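Beta-N-acetylhexosaminidase (Mycobacterium smegmatis, PDB 4YYF) probably hydrolyses terminal non-reducing N-acetyl-D-hexosamine residues of N-acetyl-beta-D-hexosaminides, as a member of glycosyl hydrolase family 3. Local coordinates at residues A211-P223 and D291-G303. The protein carries 1 engineered substitution. Residues are numbered along the deposited sequence; the frame is centred on the assembly and turned at random.
Sequences ASGDSHTGGVTTP and DLSSMGAINQRYG. With FMT (formic acid), chain G.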
ATOM      1  N   ALA A 211       2.735 -11.097 -14.539  1.00 22.76           N
ATOM      2  CA  ALA A 211       3.487 -12.050 -13.708  1.00 30.88           C
ATOM      3  C   ALA A 211       3.047 -13.492 -13.979  1.00 28.86           C
ATOM      4  O   ALA A 211       1.951 -13.722 -14.487  1.00 26.27           O
ATOM      5  CB  ALA A 211       3.332 -11.714 -12.236  1.00 31.06           C
ATOM      6  N   SER A 212       3.894 -14.459 -13.622  1.00 32.81           N
ATOM      7  CA  SER A 212       3.671 -15.869 -13.971  1.00 28.00           C
ATOM      8  C   SER A 212       2.580 -16.598 -13.175  1.00 30.75           C
ATOM      9  O   SER A 212       2.246 -17.745 -13.482  1.00 27.99           O
ATOM     10  CB  SER A 212       4.976 -16.661 -13.867  1.00 30.55           C
ATOM     11  OG  SER A 212       5.546 -16.535 -12.581  1.00 26.85           O
ATOM     12  N   GLY A 213       2.024 -15.955 -12.156  1.00 31.05           N
ATOM     13  CA  GLY A 213       1.013 -16.605 -11.334  1.00 28.67           C
ATOM     14  C   GLY A 213       0.536 -15.694 -10.224  1.00 27.82           C
ATOM     15  O   GLY A 213       0.659 -14.474 -10.327  1.00 26.67           O
ATOM     16  N   ASP A 214       0.031 -16.296  -9.148  1.00 23.10           N
ATOM     17  CA  ASP A 214      -0.581 -15.551  -8.046  1.00 26.27           C
ATOM     18  C   ASP A 214       0.370 -15.459  -6.845  1.00 23.82           C
ATOM     19  O   ASP A 214       0.660 -16.471  -6.201  1.00 26.63           O
ATOM     20  CB  ASP A 214      -1.882 -16.256  -7.634  1.00 28.33           C
ATOM     21  CG  ASP A 214      -2.686 -15.475  -6.607  1.00 30.16           C
ATOM     22  OD1 ASP A 214      -2.161 -14.502  -6.025  1.00 27.50           O
ATOM     23  OD2 ASP A 214      -3.855 -15.850  -6.371  1.00 30.20           O
ATOM     24  N   SER A 215       0.833 -14.252  -6.531  1.00 21.20           N
ATOM     25  CA  SER A 215       1.771 -14.071  -5.419  1.00 22.59           C
ATOM     26  C   SER A 215       1.168 -14.385  -4.043  1.00 24.45           C
ATOM     27  O   SER A 215       1.896 -14.526  -3.061  1.00 22.63           O
ATOM     28  CB  SER A 215       2.392 -12.669  -5.426  1.00 18.28           C
ATOM     29  OG  SER A 215       1.405 -11.645  -5.495  1.00 20.75           O
ATOM     30  N   HIS A 216      -0.156 -14.497  -3.968  1.00 20.79           N
ATOM     31  CA  HIS A 216      -0.792 -14.919  -2.722  1.00 24.34           C
ATOM     32  C   HIS A 216      -0.379 -16.344  -2.360  1.00 27.61           C
ATOM     33  O   HIS A 216      -0.309 -16.717  -1.180  1.00 25.69           O
ATOM     34  CB  HIS A 216      -2.322 -14.844  -2.821  1.00 23.75           C
ATOM     35  CG  HIS A 216      -2.862 -13.452  -2.866  1.00 23.02           C
ATOM     36  ND1 HIS A 216      -3.068 -12.767  -4.041  1.00 25.92           N
ATOM     37  CD2 HIS A 216      -3.254 -12.617  -1.865  1.00 20.76           C
ATOM     38  CE1 HIS A 216      -3.557 -11.563  -3.771  1.00 25.19           C
ATOM     39  NE2 HIS A 216      -3.682 -11.454  -2.461  1.00 20.81           N
ATOM     40  N   THR A 217      -0.106 -17.158  -3.375  1.00 26.47           N
ATOM     41  CA  THR A 217       0.087 -18.576  -3.124  1.00 26.66           C
ATOM     42  C   THR A 217       1.528 -19.064  -3.264  1.00 28.43           C
ATOM     43  O   THR A 217       1.848 -20.173  -2.851  1.00 31.15           O
ATOM     44  CB  THR A 217      -0.859 -19.438  -3.983  1.00 33.65           C
ATOM     45  OG1 THR A 217      -0.605 -19.179  -5.363  1.00 38.07           O
ATOM     46  CG2 THR A 217      -2.320 -19.115  -3.661  1.00 36.82           C
ATOM     47  N   GLY A 218       2.401 -18.245  -3.832  1.00 25.24           N
ATOM     48  CA  GLY A 218       3.782 -18.661  -4.016  1.00 24.96           C
ATOM     49  C   GLY A 218       4.567 -17.641  -4.802  1.00 26.95           C
ATOM     50  O   GLY A 218       4.062 -16.563  -5.094  1.00 25.63           O
ATOM     51  N   GLY A 219       5.806 -17.973  -5.148  1.00 25.43           N
ATOM     52  CA  GLY A 219       6.655 -17.042  -5.870  1.00 25.72           C
ATOM     53  C   GLY A 219       6.183 -16.882  -7.298  1.00 27.86           C
ATOM     54  O   GLY A 219       5.680 -17.833  -7.901  1.00 25.19           O
ATOM     55  N   VAL A 220       6.340 -15.675  -7.835  1.00 26.78           N
ATOM     56  CA  VAL A 220       5.983 -15.385  -9.219  1.00 24.51           C
ATOM     57  C   VAL A 220       7.075 -14.537  -9.881  1.00 27.09           C
ATOM     58  O   VAL A 220       7.840 -13.852  -9.189  1.00 22.45           O
ATOM     59  CB  VAL A 220       4.619 -14.650  -9.327  1.00 24.10           C
ATOM     60  CG1 VAL A 220       3.512 -15.449  -8.659  1.00 26.92           C
ATOM     61  CG2 VAL A 220       4.699 -13.251  -8.725  1.00 19.87           C
ATOM     62  N   THR A 221       7.132 -14.593 -11.212  1.00 28.07           N
ATOM     63  CA  THR A 221       8.124 -13.861 -12.004  1.00 28.61           C
ATOM     64  C   THR A 221       7.448 -12.982 -13.067  1.00 26.17           C
ATOM     65  O   THR A 221       6.473 -13.395 -13.695  1.00 25.01           O
ATOM     66  CB  THR A 221       9.089 -14.841 -12.706  1.00 29.39           C
ATOM     67  OG1 THR A 221       9.675 -15.704 -11.730  1.00 31.05           O
ATOM     68  CG2 THR A 221      10.210 -14.095 -13.440  1.00 26.38           C
ATOM     69  N   THR A 222       7.971 -11.777 -13.277  1.00 24.77           N
ATOM     70  CA  THR A 222       7.463 -10.893 -14.327  1.00 25.24           C
ATOM     71  C   THR A 222       8.297 -11.050 -15.596  1.00 26.92           C
ATOM     72  O   THR A 222       9.335 -11.715 -15.572  1.00 25.61           O
ATOM     73  CB  THR A 222       7.604  -9.433 -13.909  1.00 23.62           C
ATOM     74  OG1 THR A 222       8.994  -9.105 -13.874  1.00 22.83           O
ATOM     75  CG2 THR A 222       6.976  -9.178 -12.551  1.00 21.61           C
ATOM     76  N   PRO A 223       7.864 -10.414 -16.706  1.00 24.36           N
ATOM     77  CA  PRO A 223       8.780 -10.260 -17.842  1.00 25.48           C
ATOM     78  C   PRO A 223      10.012  -9.466 -17.396  1.00 25.11           C
ATOM     79  O   PRO A 223       9.950  -8.802 -16.364  1.00 24.23           O
ATOM     80  CB  PRO A 223       7.962  -9.425 -18.834  1.00 26.95           C
ATOM     81  CG  PRO A 223       6.538  -9.739 -18.502  1.00 28.97           C
ATOM     82  CD  PRO A 223       6.509  -9.907 -17.016  1.00 25.55           C
ATOM     83  N   ASP A 291       1.110  -7.230   1.270  1.00 13.66           N
ATOM     84  CA  ASP A 291       0.987  -8.020   2.506  1.00 15.53           C
ATOM     85  C   ASP A 291       2.154  -8.993   2.700  1.00 17.77           C
ATOM     86  O   ASP A 291       2.382  -9.871   1.878  1.00 21.31           O
ATOM     87  CB  ASP A 291      -0.381  -8.728   2.465  1.00 15.04           C
ATOM     88  CG  ASP A 291      -0.538  -9.859   3.469  1.00 20.71           C
ATOM     89  OD1 ASP A 291       0.156  -9.920   4.503  1.00 20.45           O
ATOM     90  OD2 ASP A 291      -1.418 -10.707   3.207  1.00 22.92           O
ATOM     91  N   LEU A 292       2.889  -8.808   3.799  1.00 16.91           N
ATOM     92  CA  LEU A 292       4.101  -9.583   4.088  1.00 18.09           C
ATOM     93  C   LEU A 292       3.883 -10.873   4.883  1.00 20.09           C
ATOM     94  O   LEU A 292       4.812 -11.665   5.031  1.00 20.96           O
ATOM     95  CB  LEU A 292       5.132  -8.722   4.825  1.00 19.26           C
ATOM     96  CG  LEU A 292       5.697  -7.506   4.101  1.00 19.58           C
ATOM     97  CD1 LEU A 292       6.477  -6.645   5.070  1.00 20.57           C
ATOM     98  CD2 LEU A 292       6.589  -7.935   2.941  1.00 15.15           C
ATOM     99  N   SER A 293       2.673 -11.106   5.389  1.00 19.45           N
ATOM    100  CA  SER A 293       2.461 -12.266   6.268  1.00 15.95           C
ATOM    101  C   SER A 293       1.653 -13.412   5.643  1.00 21.53           C
ATOM    102  O   SER A 293       1.994 -14.584   5.812  1.00 22.91           O
ATOM    103  CB  SER A 293       1.819 -11.833   7.583  1.00 18.25           C
ATOM    104  OG  SER A 293       0.505 -11.347   7.361  1.00 16.95           O
ATOM    105  N   SER A 294       0.575 -13.095   4.940  1.00 20.81           N
ATOM    106  CA  SER A 294      -0.306 -14.160   4.451  1.00 23.05           C
ATOM    107  C   SER A 294       0.036 -14.611   3.048  1.00 20.64           C
ATOM    108  O   SER A 294      -0.465 -15.642   2.588  1.00 26.34           O
ATOM    109  CB  SER A 294      -1.772 -13.737   4.490  1.00 23.30           C
ATOM    110  OG  SER A 294      -2.085 -12.899   3.388  1.00 22.94           O
HETATM  111  N   MSE A 295       0.888 -13.855   2.365  1.00 18.97           N
HETATM  112  CA  MSE A 295       1.187 -14.130   0.954  1.00 19.43           C
HETATM  113  C   MSE A 295       2.381 -15.056   0.766  1.00 23.48           C
HETATM  114  O   MSE A 295       3.483 -14.756   1.229  1.00 24.12           O
HETATM  115  CB  MSE A 295       1.388 -12.812   0.184  1.00 19.16           C
HETATM  116  CG  MSE A 295       0.133 -11.961   0.191  1.00 19.02           C
HETATM  117 SE   MSE A 295       0.234 -10.348  -0.886  0.68 21.12          SE
HETATM  118  CE  MSE A 295       0.189 -11.178  -2.642  1.00 14.79           C
ATOM    119  N   GLY A 296       2.150 -16.164   0.057  1.00 20.51           N
ATOM    120  CA  GLY A 296       3.143 -17.210  -0.126  1.00 23.36           C
ATOM    121  C   GLY A 296       4.451 -16.782  -0.772  1.00 27.66           C
ATOM    122  O   GLY A 296       5.494 -17.377  -0.495  1.00 26.52           O
ATOM    123  N   ALA A 297       4.411 -15.764  -1.631  1.00 20.51           N
ATOM    124  CA  ALA A 297       5.640 -15.286  -2.279  1.00 23.20           C
ATOM    125  C   ALA A 297       6.647 -14.816  -1.226  1.00 25.63           C
ATOM    126  O   ALA A 297       7.859 -14.854  -1.444  1.00 26.50           O
ATOM    127  CB  ALA A 297       5.337 -14.154  -3.271  1.00 19.87           C
ATOM    128  N   ILE A 298       6.125 -14.343  -0.096  1.00 22.43           N
ATOM    129  CA  ILE A 298       6.959 -13.911   1.019  1.00 22.61           C
ATOM    130  C   ILE A 298       7.089 -14.993   2.092  1.00 23.39           C
ATOM    131  O   ILE A 298       8.202 -15.369   2.486  1.00 24.14           O
ATOM    132  CB  ILE A 298       6.399 -12.643   1.694  1.00 19.85           C
ATOM    133  CG1 ILE A 298       6.301 -11.504   0.686  1.00 19.61           C
ATOM    134  CG2 ILE A 298       7.295 -12.227   2.875  1.00 18.46           C
ATOM    135  CD1 ILE A 298       7.653 -11.152   0.043  1.00 20.70           C
ATOM    136  N   ASN A 299       5.956 -15.498   2.566  1.00 20.13           N
ATOM    137  CA  ASN A 299       5.975 -16.274   3.810  1.00 21.67           C
ATOM    138  C   ASN A 299       6.618 -17.649   3.685  1.00 26.64           C
ATOM    139  O   ASN A 299       6.982 -18.274   4.690  1.00 23.97           O
ATOM    140  CB  ASN A 299       4.597 -16.286   4.524  1.00 21.96           C
ATOM    141  CG  ASN A 299       3.567 -17.193   3.858  1.00 22.83           C
ATOM    142  OD1 ASN A 299       3.905 -18.152   3.175  1.00 24.21           O
ATOM    143  ND2 ASN A 299       2.294 -16.913   4.112  1.00 20.89           N
ATOM    144  N   GLN A 300       6.797 -18.108   2.451  1.00 26.70           N
ATOM    145  CA  GLN A 300       7.480 -19.377   2.225  1.00 27.83           C
ATOM    146  C   GLN A 300       8.989 -19.229   2.366  1.00 27.78           C
ATOM    147  O   GLN A 300       9.715 -20.220   2.412  1.00 30.08           O
ATOM    148  CB  GLN A 300       7.149 -19.931   0.839  1.00 29.98           C
ATOM    149  CG  GLN A 300       5.739 -20.464   0.717  1.00 31.30           C
ATOM    150  CD  GLN A 300       5.345 -20.711  -0.726  1.00 34.78           C
ATOM    151  OE1 GLN A 300       6.192 -20.698  -1.624  1.00 38.49           O
ATOM    152  NE2 GLN A 300       4.056 -20.936  -0.957  1.00 34.35           N
ATOM    153  N   ARG A 301       9.458 -17.989   2.429  1.00 26.83           N
ATOM    154  CA  ARG A 301      10.887 -17.736   2.515  1.00 32.52           C
ATOM    155  C   ARG A 301      11.266 -17.002   3.804  1.00 31.28           C
ATOM    156  O   ARG A 301      12.347 -17.210   4.346  1.00 31.55           O
ATOM    157  CB  ARG A 301      11.352 -16.963   1.270  1.00 35.41           C
ATOM    158  CG  ARG A 301      11.006 -17.683  -0.031  1.00 39.25           C
ATOM    159  CD  ARG A 301      11.259 -16.837  -1.269  1.00 39.84           C
ATOM    160  NE  ARG A 301      12.658 -16.442  -1.402  1.00 37.35           N
ATOM    161  CZ  ARG A 301      13.178 -15.885  -2.493  1.00 37.27           C
ATOM    162  NH1 ARG A 301      12.416 -15.668  -3.558  1.00 35.19           N
ATOM    163  NH2 ARG A 301      14.458 -15.548  -2.517  1.00 32.90           N
ATOM    164  N   TYR A 302      10.366 -16.157   4.295  1.00 24.18           N
ATOM    165  CA  TYR A 302      10.664 -15.302   5.443  1.00 25.60           C
ATOM    166  C   TYR A 302       9.483 -15.212   6.400  1.00 26.54           C
ATOM    167  O   TYR A 302       8.341 -15.049   5.961  1.00 25.55           O
ATOM    168  CB  TYR A 302      11.024 -13.885   4.971  1.00 28.08           C
ATOM    169  CG  TYR A 302      12.032 -13.859   3.842  1.00 30.27           C
ATOM    170  CD1 TYR A 302      13.360 -14.177   4.066  1.00 32.99           C
ATOM    171  CD2 TYR A 302      11.648 -13.525   2.552  1.00 31.35           C
ATOM    172  CE1 TYR A 302      14.281 -14.165   3.030  1.00 41.72           C
ATOM    173  CE2 TYR A 302      12.564 -13.506   1.508  1.00 35.99           C
ATOM    174  CZ  TYR A 302      13.876 -13.822   1.755  1.00 41.68           C
ATOM    175  OH  TYR A 302      14.786 -13.803   0.715  1.00 45.06           O
ATOM    176  N   GLY A 303       9.766 -15.290   7.704  1.00 24.87           N
ATOM    177  CA  GLY A 303       8.761 -15.024   8.725  1.00 22.50           C
ATOM    178  C   GLY A 303       8.446 -13.544   8.754  1.00 21.49           C
ATOM    179  O   GLY A 303       9.145 -12.751   8.109  1.00 24.09           O
TER
HETATM  180  C   FMT G 404      -5.927  -8.158  -2.320  1.00 54.89           C
HETATM  181  O1  FMT G 404      -4.739  -8.427  -2.506  1.00 53.00           O
HETATM  182  O2  FMT G 404      -6.848  -8.953  -2.498  1.00 55.44           O
HETATM  183  O   HOH W   1      -2.388 -16.735   0.799  1.00 35.71           O
HETATM  184  O   HOH W   2      -0.845 -18.392   1.603  1.00 50.27           O
HETATM  185  O   HOH W   3       6.766 -20.612  -4.516  1.00 30.07           O
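The selenomethionine side chain of Met295 lies under the imidazole of His216, its terminal CE 3.7 Å from the ring centroid and only 4° off the normal, a CH-pi contact over the middle of one face. A bend at chi3 (71°) turns Met295 CE toward 211-223, where it also lies against Ser215 OG at 3.1 Å; that hydroxyl is hydrogen-bonded to His208. At its edge the ring is steadied by Asp214 OD1, which lies in the ring plane: His216 ND1 meets the syn lone pair of Asp214 OD1 at 2.8 Å, and the same oxygen takes the backbone N of His216 in an Asx turn, coming from above the carboxylate plane. His216 NE2 donates a bent hydrogen bond to O1 of a formic acid molecule, probably from the crystallisation liquor. Asp214-Ser215-His216 matches the Asp-Ser-His signature of the GH3 N-acetylglucosaminidase loop.

Where the two backbones meet, the packing is close. The start of helix 296-299 donates Gly296 N to His216 O (2.8 Å, nearly straight at 172°) and Ala297 N to Ser215 O (3.1 Å), while Ala297 CB lies 3.3 Å from Gly218 O. The outer side is looser: Gln300, extended beyond CG, reaches Thr217 O through a weak bond from NE2, and a water joins Gln300 OE1 to Gly219 N. Two further waters lie between His216 O and Ser294 O.

In the TIM barrel both segments follow parallel strands at their C-terminal ends, 199-205 and 287-289, with strand 246-249 between them. Beyond the contact, 211-223 leads into helix 225-229, whereas Leu292 and Ile298 pack on helix 304-314.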